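Local coordinates for protein enoyl-CoA hydratase (PDB 2PPY) that probably catalyses the hydration of enoyl-CoA thioesters in fatty acid beta-oxidation, as a hexameric member of the crotonase family, at residues H25-K28 / S29-D33. Sequence-based numbering, arbitrary orientation.
Sequences HINK and SNSYD
Asn27 and Asn30 are the first and last residues of a type I beta turn that reverses the chain between strand 19-24 and helix 34-48. Asn30 N donates to Asn27 O at 3.0 Å. The side chain of Asn27 reaches forward to Ser29 and Ser31, that of Asn30 back to Ile26. The amide of Asn27 lies across the turn because CG sits between the backbone N and the carbonyl carbon (chi1 53°). OD1 accepts from two peptide groups: Ser31 N at 2.8 Å, in the carbonyl plane on a lone pair, and Ser29 N at 3.1 Å, tilted from that plane, which makes an Asx turn superimposed on the beta turn. ND2 of the same amide donates to Ser31 O (3.0 Å), so Ser31 is held at both its N-H and its carbonyl. Asn30 OD1 takes the N-H of Ile26 almost straight (2.8 Å, 170° at the hydrogen). Beside this bond the Ile26 side chain crosses that of Asn30, and its CD1 rests on Tyr32 CB at 4.1 Å. Ser29 OG and Ser31 OG are hydrogen-bonded to each other 3.0 Å apart. Asn30 ND2 bonds Phe66 O, tying the turn to the neighbouring loop, while Asp33 OD1 N-caps helix 34-48 through Phe36 N. Two neutral amides thus bond the N-H groups of Ile26, Ser29 and Ser31 in a segment without regular helix or strand, and with OD1 and ND2 both bonded, the rotation of the Asn27 amide is fixed.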
loop_
_atom_site.group_PDB
_atom_site.type_symbol
_atom_site.label_atom_id
_atom_site.label_comp_id
_atom_site.label_asym_id
_atom_site.label_seq_id
_atom_site.Cartn_x
_atom_site.Cartn_y
_atom_site.Cartn_z
ATOM N N HIS A 25 -11.693 32.534 -16.718
ATOM C CA HIS A 25 -11.987 33.962 -16.657
ATOM C C HIS A 25 -13.056 34.186 -15.593
ATOM O O HIS A 25 -14.211 34.454 -15.904
ATOM C CB HIS A 25 -12.469 34.493 -18.021
ATOM C CG HIS A 25 -13.556 33.672 -18.647
ATOM N ND1 HIS A 25 -13.340 32.876 -19.751
ATOM C CD2 HIS A 25 -14.868 33.536 -18.336
ATOM C CE1 HIS A 25 -14.472 32.284 -20.093
ATOM N NE2 HIS A 25 -15.413 32.667 -19.249
ATOM N N ILE A 26 -12.659 34.083 -14.331
ATOM C CA ILE A 26 -13.581 34.232 -13.219
ATOM C C ILE A 26 -13.624 35.643 -12.642
ATOM O O ILE A 26 -14.694 36.193 -12.384
ATOM C CB ILE A 26 -13.212 33.268 -12.084
ATOM C CG1 ILE A 26 -13.002 31.862 -12.647
ATOM C CG2 ILE A 26 -14.304 33.256 -11.030
ATOM C CD1 ILE A 26 -12.242 30.939 -11.709
ATOM N N ASN A 27 -12.449 36.216 -12.420
ATOM C CA ASN A 27 -12.346 37.555 -11.859
ATOM C C ASN A 27 -10.893 38.006 -11.830
ATOM O O ASN A 27 -10.012 37.331 -12.358
ATOM C CB ASN A 27 -12.951 37.601 -10.439
ATOM C CG ASN A 27 -12.378 36.544 -9.513
ATOM O OD1 ASN A 27 -11.185 36.255 -9.549
ATOM N ND2 ASN A 27 -13.230 35.977 -8.654
ATOM N N LYS A 28 -10.670 39.157 -11.207
ATOM C CA LYS A 28 -9.345 39.752 -11.125
ATOM C C LYS A 28 -8.214 38.783 -10.793
ATOM O O LYS A 28 -7.108 38.907 -11.330
ATOM C CB LYS A 28 -9.360 40.871 -10.076
ATOM C CG LYS A 28 -9.873 40.379 -8.715
ATOM C CD LYS A 28 -10.032 41.491 -7.667
ATOM C CE LYS A 28 -9.968 42.890 -8.253
ATOM N NZ LYS A 28 -10.217 43.913 -7.182
ATOM N N SER A 29 -8.478 37.822 -9.910
ATOM C CA SER A 29 -7.444 36.859 -9.511
ATOM C C SER A 29 -7.899 35.411 -9.690
ATOM O O SER A 29 -7.270 34.483 -9.188
ATOM C CB SER A 29 -7.040 37.089 -8.047
ATOM O OG SER A 29 -8.143 36.961 -7.183
ATOM N N ASN A 30 -8.979 35.229 -10.446
ATOM C CA ASN A 30 -9.550 33.913 -10.682
ATOM C C ASN A 30 -9.812 33.152 -9.386
ATOM O O ASN A 30 -9.567 31.944 -9.312
ATOM C CB ASN A 30 -8.663 33.068 -11.605
ATOM C CG ASN A 30 -8.903 33.365 -13.074
ATOM O OD1 ASN A 30 -10.038 33.575 -13.498
ATOM N ND2 ASN A 30 -7.835 33.363 -13.861
ATOM N N SER A 31 -10.291 33.858 -8.361
ATOM C CA SER A 31 -10.636 33.217 -7.091
ATOM C C SER A 31 -11.958 32.511 -7.353
ATOM O O SER A 31 -12.949 33.150 -7.703
ATOM C CB SER A 31 -10.805 34.262 -5.991
ATOM O OG SER A 31 -9.554 34.826 -5.655
ATOM N N TYR A 32 -11.974 31.196 -7.174
ATOM C CA TYR A 32 -13.164 30.402 -7.472
ATOM C C TYR A 32 -14.125 30.092 -6.336
ATOM O O TYR A 32 -13.820 30.297 -5.161
ATOM C CB TYR A 32 -12.735 29.082 -8.112
ATOM C CG TYR A 32 -11.867 28.231 -7.210
ATOM C CD1 TYR A 32 -10.474 28.247 -7.322
ATOM C CD2 TYR A 32 -12.438 27.426 -6.225
ATOM C CE1 TYR A 32 -9.674 27.473 -6.469
ATOM C CE2 TYR A 32 -11.649 26.655 -5.369
ATOM C CZ TYR A 32 -10.272 26.684 -5.496
ATOM O OH TYR A 32 -9.504 25.934 -4.641
ATOM N N ASP A 33 -15.292 29.581 -6.721
ATOM C CA ASP A 33 -16.339 29.175 -5.787
ATOM C C ASP A 33 -16.820 27.789 -6.222
ATOM O O ASP A 33 -16.188 27.148 -7.058
ATOM C CB ASP A 33 -17.515 30.157 -5.811
ATOM C CG ASP A 33 -18.067 30.376 -7.207
ATOM O OD1 ASP A 33 -17.903 29.490 -8.073
ATOM O OD2 ASP A 33 -18.679 31.437 -7.437
#